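Local coordinates for fiber protein 2 (Fowl adenovirus 1, PDB 2VTW) that probably attaches the virion to a host-cell receptor as a trimeric spike at the capsid vertices, this chain being the C-terminal head domain of that fibre, at residues S3-T8 with R200-V205; Y33-I38 with V74-F79; M151-V156 with H194-A199. All blocks are in the same frame, centred on the assembly; numbering follows the deposited sequence.

In the fold
From the N terminus, the chain enters contact 1 at once, and the loop this contact closes takes in almost the whole head, since its partner is the last six residues. Contacts 2 and 3 both fall within that span and follow one another without crossing: contact 2 joins strands 28-40 and 71-76, then contact 3 joins strands 147-157 and 185-197. The evidence that they form one body is direct. Contact 1 meets contact 2 along neighbouring strands, with Phe7 O and Gln37 N 2.8 Å apart, a probable hydrogen bond. Contact 2 meets contact 3 where Trp75 packs on Thr154 and Val156. Residues 194-199 run straight into 200-205, leading from contact 3 back to contact 1.

Contact 1: residues S3-T8 with R200-V205; sequences SVAAFT and RAPVTV
Pro202, at phi -60° and psi 136°, presents its CB, CG and CD to Ser3, just before the first strand, and to Ala5 within it. Ser3 has a psi of 1°, well away from an extended conformation, and from Val4 onward the backbone is that of a strand. Two parts of the ring make different contacts. Pro202 CD and CG both pack against Ser3 O, CD at 3.6 Å and CG at 3.7 Å, so this part of the ring rests on a carbonyl group. Pro202 CB instead meets Ala5 CB at 3.9 Å, the apolar part of the contact. No hydrogen bond crosses between the segments, and the 125 Å² buried in all comes from this packing, more than half of it on Pro202. Alternation along the strand sorts the neighbours: Ala5 points toward the proline, whereas Val4 points away and packs on Thr40 of the second subunit and Val4 of the third. Polar ties outside the contact hold the tail on both sides of the proline. Arg200 forms a salt bridge with Glu104 and gives its carbonyl to Asn39 ND2, while Val203 N bonds to Ser102 OG. Asn39 also pairs with Ala5 through the backbone and touches Pro202, so it links both segments. This meeting of the first strand with the C-terminal tail, beside subunit interfaces, belongs to the trimeric beta-sandwich head of an adenovirus fibre.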
ATOM      1  N   SER A   3     -11.951  11.476  16.014  1.00 32.29           N
ATOM      2  CA  SER A   3     -11.950  11.174  14.589  1.00 31.01           C
ATOM      3  C   SER A   3     -11.017  10.009  14.276  1.00 29.65           C
ATOM      4  O   SER A   3     -10.890   9.616  13.117  1.00 29.34           O
ATOM      5  CB  SER A   3     -11.574  12.414  13.808  1.00 31.24           C
ATOM      6  OG  SER A   3     -10.418  13.025  14.350  1.00 34.36           O
ATOM      7  N   VAL A   4     -10.378   9.439  15.302  1.00 27.53           N
ATOM      8  CA  VAL A   4      -9.524   8.253  15.143  1.00 26.61           C
ATOM      9  C   VAL A   4      -9.900   7.169  16.168  1.00 25.42           C
ATOM     10  O   VAL A   4     -10.093   7.479  17.343  1.00 26.18           O
ATOM     11  CB  VAL A   4      -8.028   8.626  15.309  1.00 26.18           C
ATOM     12  CG1 VAL A   4      -7.162   7.391  15.044  1.00 26.63           C
ATOM     13  CG2 VAL A   4      -7.644   9.778  14.377  1.00 25.65           C
ATOM     14  N   ALA A   5     -10.037   5.921  15.720  1.00 24.10           N
ATOM     15  CA  ALA A   5     -10.351   4.775  16.572  1.00 23.55           C
ATOM     16  C   ALA A   5      -9.558   3.544  16.109  1.00 23.15           C
ATOM     17  O   ALA A   5      -9.180   3.467  14.951  1.00 21.85           O
ATOM     18  CB  ALA A   5     -11.843   4.463  16.554  1.00 23.32           C
ATOM     19  N   ALA A   6      -9.325   2.606  17.036  1.00 22.24           N
ATOM     20  CA  ALA A   6      -8.554   1.368  16.828  1.00 22.20           C
ATOM     21  C   ALA A   6      -9.313   0.145  17.319  1.00 22.07           C
ATOM     22  O   ALA A   6      -9.979   0.214  18.356  1.00 21.92           O
ATOM     23  CB  ALA A   6      -7.217   1.464  17.585  1.00 21.68           C
ATOM     24  N   PHE A   7      -9.201  -0.969  16.595  1.00 21.63           N
ATOM     25  CA  PHE A   7      -9.665  -2.291  17.039  1.00 22.11           C
ATOM     26  C   PHE A   7      -8.511  -3.327  16.906  1.00 22.49           C
ATOM     27  O   PHE A   7      -7.765  -3.311  15.910  1.00 21.91           O
ATOM     28  CB  PHE A   7     -10.868  -2.731  16.201  1.00 21.32           C
ATOM     29  CG  PHE A   7     -11.354  -4.120  16.489  1.00 21.47           C
ATOM     30  CD1 PHE A   7     -11.863  -4.457  17.750  1.00 21.06           C
ATOM     31  CD2 PHE A   7     -11.355  -5.096  15.490  1.00 20.98           C
ATOM     32  CE1 PHE A   7     -12.340  -5.740  18.000  1.00 19.91           C
ATOM     33  CE2 PHE A   7     -11.833  -6.391  15.740  1.00 22.51           C
ATOM     34  CZ  PHE A   7     -12.334  -6.703  16.997  1.00 21.75           C
ATOM     35  N   THR A   8      -8.365  -4.199  17.909  1.00 22.65           N
ATOM     36  CA  THR A   8      -7.356  -5.263  17.937  1.00 23.16           C
ATOM     37  C   THR A   8      -8.030  -6.569  18.312  1.00 23.97           C
ATOM     38  O   THR A   8      -8.829  -6.620  19.249  1.00 23.28           O
ATOM     39  CB  THR A   8      -6.256  -4.979  18.963  1.00 22.95           C
ATOM     40  OG1 THR A   8      -5.723  -3.679  18.721  1.00 24.09           O
ATOM     41  CG2 THR A   8      -5.119  -6.022  18.889  1.00 23.13           C
ATOM     42  N   ARG A 200     -18.347   4.912   7.838  1.00 19.10           N
ATOM     43  CA  ARG A 200     -18.531   6.170   8.571  1.00 19.73           C
ATOM     44  C   ARG A 200     -17.283   6.533   9.351  1.00 19.60           C
ATOM     45  O   ARG A 200     -16.456   5.671   9.597  1.00 19.68           O
ATOM     46  CB  ARG A 200     -19.718   6.022   9.552  1.00 19.46           C
ATOM     47  CG  ARG A 200     -19.550   4.866  10.526  1.00 20.10           C
ATOM     48  CD  ARG A 200     -20.799   4.554  11.277  1.00 20.55           C
ATOM     49  NE  ARG A 200     -21.863   4.076  10.399  1.00 20.63           N
ATOM     50  CZ  ARG A 200     -21.961   2.856   9.890  1.00 20.46           C
ATOM     51  NH1 ARG A 200     -21.089   1.894  10.156  1.00 22.85           N
ATOM     52  NH2 ARG A 200     -22.986   2.572   9.127  1.00 21.81           N
ATOM     53  N   ALA A 201     -17.160   7.796   9.761  1.00 20.21           N
ATOM     54  CA  ALA A 201     -16.155   8.202  10.734  1.00 21.40           C
ATOM     55  C   ALA A 201     -16.466   7.495  12.075  1.00 22.10           C
ATOM     56  O   ALA A 201     -17.546   6.925  12.240  1.00 22.34           O
ATOM     57  CB  ALA A 201     -16.114   9.741  10.891  1.00 20.38           C
ATOM     58  N   PRO A 202     -15.498   7.442  12.997  1.00 23.10           N
ATOM     59  CA  PRO A 202     -15.771   6.701  14.247  1.00 24.83           C
ATOM     60  C   PRO A 202     -16.974   7.247  15.071  1.00 25.94           C
ATOM     61  O   PRO A 202     -17.108   8.452  15.206  1.00 24.85           O
ATOM     62  CB  PRO A 202     -14.470   6.864  15.034  1.00 24.38           C
ATOM     63  CG  PRO A 202     -13.417   7.092  13.936  1.00 23.64           C
ATOM     64  CD  PRO A 202     -14.128   7.963  12.962  1.00 22.92           C
ATOM     65  N   VAL A 203     -17.822   6.337  15.566  1.00 28.06           N
ATOM     66  CA  VAL A 203     -18.977   6.675  16.434  1.00 29.73           C
ATOM     67  C   VAL A 203     -18.943   5.876  17.733  1.00 30.52           C
ATOM     68  O   VAL A 203     -18.637   4.671  17.726  1.00 30.54           O
ATOM     69  CB  VAL A 203     -20.335   6.369  15.764  1.00 29.76           C
ATOM     70  CG1 VAL A 203     -20.696   7.457  14.807  1.00 31.96           C
ATOM     71  CG2 VAL A 203     -20.310   4.998  15.074  1.00 29.48           C
ATOM     72  N   THR A 204     -19.276   6.546  18.837  1.00 32.51           N
ATOM     73  CA  THR A 204     -19.427   5.884  20.143  1.00 33.60           C
ATOM     74  C   THR A 204     -20.696   5.048  20.211  1.00 34.83           C
ATOM     75  O   THR A 204     -21.649   5.281  19.458  1.00 34.96           O
ATOM     76  CB  THR A 204     -19.493   6.886  21.264  1.00 33.86           C
ATOM     77  OG1 THR A 204     -20.484   7.869  20.946  1.00 35.62           O
ATOM     78  CG2 THR A 204     -18.151   7.555  21.451  1.00 34.43           C
ATOM     79  N   VAL A 205     -20.689   4.062  21.112  1.00 36.01           N
ATOM     80  CA  VAL A 205     -21.862   3.225  21.366  1.00 36.68           C
ATOM     81  C   VAL A 205     -22.927   4.055  22.086  1.00 38.01           C
ATOM     82  O   VAL A 205     -22.592   5.006  22.826  1.00 38.50           O
ATOM     83  CB  VAL A 205     -21.535   1.987  22.241  1.00 37.19           C
ATOM     84  CG1 VAL A 205     -20.584   1.033  21.512  1.00 37.99           C
ATOM     85  CG2 VAL A 205     -20.943   2.426  23.587  1.00 37.27           C
ATOM     86  OXT VAL A 205     -24.133   3.787  21.924  1.00 38.54           O
TER

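Contact 2: residues Y33-I38 with V74-F79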
ATOM      1  N   TYR A  33      -4.303 -15.593  14.121  1.00 24.87           N
ATOM      2  CA  TYR A  33      -4.278 -14.321  13.411  1.00 24.83           C
ATOM      3  C   TYR A  33      -4.036 -13.217  14.410  1.00 23.72           C
ATOM      4  O   TYR A  33      -4.291 -13.371  15.613  1.00 23.44           O
ATOM      5  CB  TYR A  33      -5.582 -14.084  12.631  1.00 25.62           C
ATOM      6  CG  TYR A  33      -6.747 -13.823  13.554  1.00 25.96           C
ATOM      7  CD1 TYR A  33      -6.972 -12.548  14.049  1.00 25.44           C
ATOM      8  CD2 TYR A  33      -7.565 -14.864  14.003  1.00 28.12           C
ATOM      9  CE1 TYR A  33      -8.003 -12.288  14.943  1.00 27.74           C
ATOM     10  CE2 TYR A  33      -8.619 -14.612  14.929  1.00 27.45           C
ATOM     11  CZ  TYR A  33      -8.820 -13.316  15.377  1.00 27.09           C
ATOM     12  OH  TYR A  33      -9.812 -13.004  16.270  1.00 27.73           O
ATOM     13  N   PHE A  34      -3.517 -12.099  13.916  1.00 22.17           N
ATOM     14  CA  PHE A  34      -3.522 -10.887  14.672  1.00 20.37           C
ATOM     15  C   PHE A  34      -3.988  -9.762  13.748  1.00 20.47           C
ATOM     16  O   PHE A  34      -3.393  -9.526  12.684  1.00 20.23           O
ATOM     17  CB  PHE A  34      -2.151 -10.635  15.249  1.00 19.95           C
ATOM     18  CG  PHE A  34      -2.144  -9.622  16.343  1.00 20.80           C
ATOM     19  CD1 PHE A  34      -3.046  -9.706  17.402  1.00 21.51           C
ATOM     20  CD2 PHE A  34      -1.251  -8.581  16.338  1.00 21.04           C
ATOM     21  CE1 PHE A  34      -3.047  -8.784  18.416  1.00 18.61           C
ATOM     22  CE2 PHE A  34      -1.260  -7.641  17.365  1.00 20.47           C
ATOM     23  CZ  PHE A  34      -2.177  -7.755  18.397  1.00 20.14           C
ATOM     24  N   LEU A  35      -5.063  -9.095  14.169  1.00 19.85           N
ATOM     25  CA  LEU A  35      -5.797  -8.089  13.387  1.00 19.35           C
ATOM     26  C   LEU A  35      -5.750  -6.768  14.133  1.00 18.88           C
ATOM     27  O   LEU A  35      -6.144  -6.694  15.301  1.00 19.77           O
ATOM     28  CB  LEU A  35      -7.254  -8.536  13.240  1.00 20.09           C
ATOM     29  CG  LEU A  35      -8.262  -7.554  12.634  1.00 20.17           C
ATOM     30  CD1 LEU A  35      -7.816  -7.198  11.190  1.00 17.47           C
ATOM     31  CD2 LEU A  35      -9.694  -8.157  12.649  1.00 20.40           C
ATOM     32  N   GLN A  36      -5.218  -5.729  13.499  1.00 18.14           N
ATOM     33  CA  GLN A  36      -5.139  -4.401  14.101  1.00 18.28           C
ATOM     34  C   GLN A  36      -5.658  -3.437  13.054  1.00 19.40           C
ATOM     35  O   GLN A  36      -5.072  -3.342  11.963  1.00 19.41           O
ATOM     36  CB  GLN A  36      -3.699  -4.065  14.474  1.00 18.41           C
ATOM     37  CG  GLN A  36      -3.146  -4.916  15.648  1.00 18.61           C
ATOM     38  CD  GLN A  36      -1.662  -4.769  15.846  1.00 19.09           C
ATOM     39  OE1 GLN A  36      -0.888  -5.383  15.119  1.00 22.01           O
ATOM     40  NE2 GLN A  36      -1.247  -3.949  16.819  1.00 16.83           N
ATOM     41  N   GLN A  37      -6.783  -2.785  13.348  1.00 18.69           N
ATOM     42  CA  GLN A  37      -7.418  -1.805  12.436  1.00 18.71           C
ATOM     43  C   GLN A  37      -7.477  -0.415  13.056  1.00 18.66           C
ATOM     44  O   GLN A  37      -7.582  -0.275  14.285  1.00 17.87           O
ATOM     45  CB  GLN A  37      -8.821  -2.238  12.097  1.00 17.68           C
ATOM     46  CG  GLN A  37      -8.892  -3.583  11.412  1.00 18.60           C
ATOM     47  CD  GLN A  37     -10.294  -4.045  11.175  1.00 19.56           C
ATOM     48  OE1 GLN A  37     -11.013  -4.367  12.121  1.00 22.35           O
ATOM     49  NE2 GLN A  37     -10.702  -4.112   9.904  1.00 18.96           N
ATOM     50  N   ILE A  38      -7.379   0.612  12.216  1.00 18.72           N
ATOM     51  CA  ILE A  38      -7.626   1.985  12.634  1.00 19.38           C
ATOM     52  C   ILE A  38      -8.632   2.621  11.658  1.00 19.34           C
ATOM     53  O   ILE A  38      -8.656   2.278  10.460  1.00 18.78           O
ATOM     54  CB  ILE A  38      -6.317   2.853  12.800  1.00 20.58           C
ATOM     55  CG1 ILE A  38      -5.597   3.022  11.478  1.00 22.39           C
ATOM     56  CG2 ILE A  38      -5.342   2.248  13.927  1.00 19.90           C
ATOM     57  CD1 ILE A  38      -4.654   4.255  11.377  1.00 22.96           C
ATOM     58  N   VAL A  74      -9.528 -15.597   4.280  1.00 21.46           N
ATOM     59  CA  VAL A  74      -9.823 -15.117   5.611  1.00 21.01           C
ATOM     60  C   VAL A  74     -10.790 -13.907   5.471  1.00 21.17           C
ATOM     61  O   VAL A  74     -10.569 -13.001   4.655  1.00 20.13           O
ATOM     62  CB  VAL A  74      -8.533 -14.695   6.352  1.00 20.98           C
ATOM     63  CG1 VAL A  74      -8.854 -14.034   7.723  1.00 20.80           C
ATOM     64  CG2 VAL A  74      -7.646 -15.907   6.548  1.00 20.28           C
ATOM     65  N   TRP A  75     -11.882 -13.939   6.237  1.00 20.57           N
ATOM     66  CA  TRP A  75     -12.859 -12.853   6.300  1.00 19.99           C
ATOM     67  C   TRP A  75     -12.603 -11.972   7.499  1.00 19.83           C
ATOM     68  O   TRP A  75     -12.582 -12.460   8.619  1.00 19.78           O
ATOM     69  CB  TRP A  75     -14.282 -13.433   6.392  1.00 19.50           C
ATOM     70  CG  TRP A  75     -14.754 -13.942   5.095  1.00 17.29           C
ATOM     71  CD1 TRP A  75     -14.716 -15.220   4.660  1.00 16.99           C
ATOM     72  CD2 TRP A  75     -15.324 -13.164   4.029  1.00 17.37           C
ATOM     73  NE1 TRP A  75     -15.223 -15.296   3.386  1.00 18.65           N
ATOM     74  CE2 TRP A  75     -15.596 -14.042   2.976  1.00 18.81           C
ATOM     75  CE3 TRP A  75     -15.594 -11.807   3.857  1.00 17.67           C
ATOM     76  CZ2 TRP A  75     -16.161 -13.612   1.781  1.00 19.36           C
ATOM     77  CZ3 TRP A  75     -16.149 -11.385   2.680  1.00 17.18           C
ATOM     78  CH2 TRP A  75     -16.437 -12.275   1.659  1.00 16.78           C
ATOM     79  N   VAL A  76     -12.373 -10.678   7.286  1.00 19.74           N
ATOM     80  CA  VAL A  76     -12.349  -9.730   8.414  1.00 20.23           C
ATOM     81  C   VAL A  76     -13.728  -9.082   8.525  1.00 20.97           C
ATOM     82  O   VAL A  76     -14.277  -8.573   7.520  1.00 21.15           O
ATOM     83  CB  VAL A  76     -11.255  -8.659   8.295  1.00 19.75           C
ATOM     84  CG1 VAL A  76     -11.415  -7.586   9.359  1.00 16.22           C
ATOM     85  CG2 VAL A  76      -9.891  -9.318   8.410  1.00 19.73           C
ATOM     86  N   SER A  77     -14.269  -9.108   9.747  1.00 21.39           N
ATOM     87  CA  SER A  77     -15.652  -8.706  10.015  1.00 21.25           C
ATOM     88  C   SER A  77     -15.675  -7.750  11.162  1.00 20.99           C
ATOM     89  O   SER A  77     -14.852  -7.859  12.060  1.00 19.86           O
ATOM     90  CB  SER A  77     -16.519  -9.925  10.325  1.00 22.43           C
ATOM     91  OG  SER A  77     -17.867  -9.555  10.588  1.00 25.62           O
ATOM     92  N   SER A  78     -16.569  -6.759  11.056  1.00 20.44           N
ATOM     93  CA  SER A  78     -16.940  -5.875  12.135  1.00 21.18           C
ATOM     94  C   SER A  78     -18.294  -6.306  12.792  1.00 21.36           C
ATOM     95  O   SER A  78     -18.726  -5.665  13.728  1.00 21.21           O
ATOM     96  CB  SER A  78     -17.084  -4.436  11.628  1.00 20.59           C
ATOM     97  OG  SER A  78     -18.133  -4.328  10.664  1.00 21.00           O
ATOM     98  N   PHE A  79     -18.933  -7.353  12.266  1.00 22.18           N
ATOM     99  CA  PHE A  79     -20.220  -7.879  12.767  1.00 23.03           C
ATOM    100  C   PHE A  79     -19.933  -9.240  13.408  1.00 23.31           C
ATOM    101  O   PHE A  79     -20.157 -10.301  12.800  1.00 22.28           O
ATOM    102  CB  PHE A  79     -21.222  -8.060  11.624  1.00 23.27           C
ATOM    103  CG  PHE A  79     -21.502  -6.798  10.834  1.00 23.84           C
ATOM    104  CD1 PHE A  79     -22.317  -5.802  11.351  1.00 23.98           C
ATOM    105  CD2 PHE A  79     -20.946  -6.615   9.570  1.00 22.85           C
ATOM    106  CE1 PHE A  79     -22.591  -4.658  10.621  1.00 25.18           C
ATOM    107  CE2 PHE A  79     -21.214  -5.480   8.836  1.00 22.87           C
ATOM    108  CZ  PHE A  79     -22.036  -4.498   9.353  1.00 24.36           C
TER
HETATM  109  O   HOH W   1     -13.708  -5.447  12.125  1.00 25.14           O
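Leu35 and Val76 reach toward each other tip to tip, and Gln37, on the same side of its strand as Leu35, also comes to meet that valine from the facing strand. The backbones stay well apart, with Leu35 CA and Val76 CA 8.4 Å from each other, and no direct hydrogen bond joins the segments; side chains fill the distance between two strands that face one another. Leu35 sends its branch across with CG anti to the backbone N (chi1 171°), which brings CD2 to 3.8 Å from Val76 CG1. Its other methyl sits a little farther off, with Leu35 CD1 4.1 Å from both CG1 and CG2 of Val76, so both leucine methyls meet the end of the valine. Val76 CG1 is shared: it also lies 3.6 Å from Gln37 NE2. The glutamine chain is extended to CD and then twists its amide (chi3 -69°), dividing the two ends of that group between different partners. Gln37 NE2 has a hydrogen bond to Thr46 OG1 on strand 43-53. Gln37 OE1 accepts from a water 2.9 Å away, which also donates to Ser77 O at 2.7 Å. Just past this carbonyl the chain makes an ST turn, in which Phe79 N donates to Ser77 OG (3.0 Å, 149° at the hydrogen), and the same hydroxyl bonds to Cys83 O. Phe169 of strand 163-173 packs on Val76, and Ile88 on Leu35. The chemistry is therefore mixed: direct contact is van der Waals, from the leucine methyls and the Gln37 amide nitrogen on Val76, whereas one water bridges the buried amide oxygen and the Ser77 carbonyl.

Contact 3: residues M151-V156 with H194-A199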
ATOM      1  N   MET A 151      -7.433  -8.469  -1.985  1.00 19.21           N
ATOM      2  CA  MET A 151      -8.250  -7.881  -0.936  1.00 19.85           C
ATOM      3  C   MET A 151      -9.488  -7.187  -1.549  1.00 19.18           C
ATOM      4  O   MET A 151      -9.362  -6.328  -2.436  1.00 18.18           O
ATOM      5  CB  MET A 151      -7.418  -6.935  -0.099  1.00 20.13           C
ATOM      6  CG  MET A 151      -6.126  -7.571   0.457  1.00 22.58           C
ATOM      7  SD  MET A 151      -4.932  -6.317   0.915  1.00 25.24           S
ATOM      8  CE  MET A 151      -3.417  -7.242   0.802  1.00 25.82           C
ATOM      9  N   GLN A 152     -10.678  -7.599  -1.082  1.00 18.50           N
ATOM     10  CA  GLN A 152     -11.929  -7.223  -1.705  1.00 17.94           C
ATOM     11  C   GLN A 152     -13.021  -7.034  -0.648  1.00 18.21           C
ATOM     12  O   GLN A 152     -13.442  -7.994   0.017  1.00 17.88           O
ATOM     13  CB  GLN A 152     -12.352  -8.279  -2.717  1.00 17.85           C
ATOM     14  CG  GLN A 152     -13.644  -7.966  -3.507  1.00 17.14           C
ATOM     15  CD  GLN A 152     -14.210  -9.221  -4.134  1.00 18.19           C
ATOM     16  OE1 GLN A 152     -13.683  -9.732  -5.122  1.00 21.13           O
ATOM     17  NE2 GLN A 152     -15.275  -9.750  -3.540  1.00 19.05           N
ATOM     18  N   VAL A 153     -13.463  -5.791  -0.474  1.00 17.60           N
ATOM     19  CA  VAL A 153     -14.674  -5.544   0.322  1.00 17.30           C
ATOM     20  C   VAL A 153     -15.865  -6.158  -0.442  1.00 17.85           C
ATOM     21  O   VAL A 153     -16.057  -5.909  -1.633  1.00 17.80           O
ATOM     22  CB  VAL A 153     -14.889  -4.074   0.570  1.00 16.49           C
ATOM     23  CG1 VAL A 153     -16.278  -3.816   1.172  1.00 14.03           C
ATOM     24  CG2 VAL A 153     -13.797  -3.549   1.476  1.00 13.36           C
ATOM     25  N   THR A 154     -16.643  -6.975   0.250  1.00 18.62           N
ATOM     26  CA  THR A 154     -17.619  -7.857  -0.389  1.00 19.21           C
ATOM     27  C   THR A 154     -18.920  -7.872   0.416  1.00 19.36           C
ATOM     28  O   THR A 154     -18.878  -7.925   1.643  1.00 20.37           O
ATOM     29  CB  THR A 154     -17.091  -9.324  -0.408  1.00 19.78           C
ATOM     30  OG1 THR A 154     -15.757  -9.372  -0.962  1.00 20.23           O
ATOM     31  CG2 THR A 154     -18.007 -10.195  -1.188  1.00 18.09           C
ATOM     32  N   PRO A 155     -20.070  -7.809  -0.259  1.00 19.44           N
ATOM     33  CA  PRO A 155     -21.360  -8.011   0.450  1.00 20.06           C
ATOM     34  C   PRO A 155     -21.606  -9.486   0.774  1.00 19.72           C
ATOM     35  O   PRO A 155     -21.558 -10.305  -0.120  1.00 19.35           O
ATOM     36  CB  PRO A 155     -22.411  -7.513  -0.548  1.00 19.57           C
ATOM     37  CG  PRO A 155     -21.745  -7.453  -1.853  1.00 20.09           C
ATOM     38  CD  PRO A 155     -20.251  -7.542  -1.684  1.00 18.81           C
ATOM     39  N   VAL A 156     -21.859  -9.803   2.040  1.00 20.51           N
ATOM     40  CA  VAL A 156     -22.068 -11.203   2.449  1.00 20.93           C
ATOM     41  C   VAL A 156     -23.550 -11.439   2.825  1.00 21.15           C
ATOM     42  O   VAL A 156     -24.064 -10.787   3.723  1.00 19.86           O
ATOM     43  CB  VAL A 156     -21.151 -11.585   3.622  1.00 20.91           C
ATOM     44  CG1 VAL A 156     -21.271 -13.070   3.942  1.00 20.05           C
ATOM     45  CG2 VAL A 156     -19.691 -11.221   3.308  1.00 21.98           C
ATOM     46  N   HIS A 194      -4.211  -3.456   4.371  1.00 17.04           N
ATOM     47  CA  HIS A 194      -5.258  -3.090   3.426  1.00 16.15           C
ATOM     48  C   HIS A 194      -5.809  -1.752   3.818  1.00 16.69           C
ATOM     49  O   HIS A 194      -6.007  -1.505   4.995  1.00 15.53           O
ATOM     50  CB  HIS A 194      -6.390  -4.109   3.485  1.00 16.68           C
ATOM     51  CG  HIS A 194      -7.500  -3.821   2.536  1.00 15.72           C
ATOM     52  ND1 HIS A 194      -8.765  -3.487   2.960  1.00 14.91           N
ATOM     53  CD2 HIS A 194      -7.528  -3.764   1.182  1.00 15.35           C
ATOM     54  CE1 HIS A 194      -9.536  -3.287   1.910  1.00 17.29           C
ATOM     55  NE2 HIS A 194      -8.811  -3.443   0.819  1.00 18.09           N
ATOM     56  N   THR A 195      -6.061  -0.884   2.833  1.00 16.65           N
ATOM     57  CA  THR A 195      -6.753   0.374   3.074  1.00 16.46           C
ATOM     58  C   THR A 195      -8.016   0.456   2.204  1.00 16.26           C
ATOM     59  O   THR A 195      -8.039   0.064   1.029  1.00 15.32           O
ATOM     60  CB  THR A 195      -5.831   1.610   2.853  1.00 17.13           C
ATOM     61  OG1 THR A 195      -4.707   1.536   3.721  1.00 17.75           O
ATOM     62  CG2 THR A 195      -6.552   2.925   3.147  1.00 16.37           C
ATOM     63  N   CYS A 196      -9.091   0.944   2.814  1.00 16.12           N
ATOM     64  CA  CYS A 196     -10.344   1.161   2.095  1.00 15.86           C
ATOM     65  C   CYS A 196     -11.169   2.199   2.843  1.00 15.53           C
ATOM     66  O   CYS A 196     -10.889   2.494   4.013  1.00 13.46           O
ATOM     67  CB  CYS A 196     -11.121  -0.141   1.878  1.00 16.36           C
ATOM     68  SG  CYS A 196     -11.837  -0.915   3.362  1.00 18.49           S
ATOM     69  N   PRO A 197     -12.137   2.814   2.142  1.00 15.56           N
ATOM     70  CA  PRO A 197     -13.111   3.642   2.801  1.00 16.33           C
ATOM     71  C   PRO A 197     -13.952   2.864   3.802  1.00 15.73           C
ATOM     72  O   PRO A 197     -14.402   1.762   3.526  1.00 15.63           O
ATOM     73  CB  PRO A 197     -13.979   4.150   1.643  1.00 16.49           C
ATOM     74  CG  PRO A 197     -13.070   4.079   0.446  1.00 17.30           C
ATOM     75  CD  PRO A 197     -12.329   2.813   0.679  1.00 16.59           C
ATOM     76  N   ALA A 198     -14.131   3.480   4.961  1.00 16.72           N
ATOM     77  CA  ALA A 198     -15.042   3.034   6.001  1.00 17.07           C
ATOM     78  C   ALA A 198     -16.435   3.578   5.712  1.00 17.25           C
ATOM     79  O   ALA A 198     -16.560   4.651   5.150  1.00 17.73           O
ATOM     80  CB  ALA A 198     -14.551   3.562   7.353  1.00 15.86           C
ATOM     81  N   ALA A 199     -17.469   2.845   6.136  1.00 18.47           N
ATOM     82  CA  ALA A 199     -18.883   3.306   6.081  1.00 18.53           C
ATOM     83  C   ALA A 199     -19.087   4.642   6.778  1.00 18.88           C
ATOM     84  O   ALA A 199     -19.888   5.446   6.344  1.00 19.74           O
ATOM     85  CB  ALA A 199     -19.813   2.258   6.683  1.00 18.16           C
TER
HETATM   86  O   HOH W   2      -9.933  -3.713  -1.640  1.00 15.26           O
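Met151 and His194 sit where two strands run in roughly the same direction, 31° apart with axes 8.7 Å from each other at closest approach, a separation at which side chains and no backbone bonds make the contact. A chi1 of -179° swings the His194 imidazole away from its own backbone N and alongside Met151, the two side chains sliding past each other in opposite directions. Met151 CB lies 3.4 Å from His194 CD2, approaching the ring obliquely. The sulfur follows: Met151 SD is 4.6 Å from the His194 ring centroid and 66° off its normal, an oblique sulfur-aromatic contact. Val153 comes in at the edge of the imidazole, near its plane, with CG2 4.3 Å from His194 CE1. That same Val153 CG2 packs 3.8 Å from SG of Cys196, two residues on from His194, extending the contact down both strands. Around it, Met151 also packs on Phe169, His194 on Ile167 and Cys196 on Leu44. A water in the imidazole plane joins the segments, 2.7 Å from His194 NE2 and donating to Met151 O at 2.8 Å. In this buried interface, methionine, valine and cysteine supply soft apolar and sulfur contacts, while the bridging water serves both a ring nitrogen and a backbone carbonyl, and its in-plane link probably restrains rotation of the imidazole.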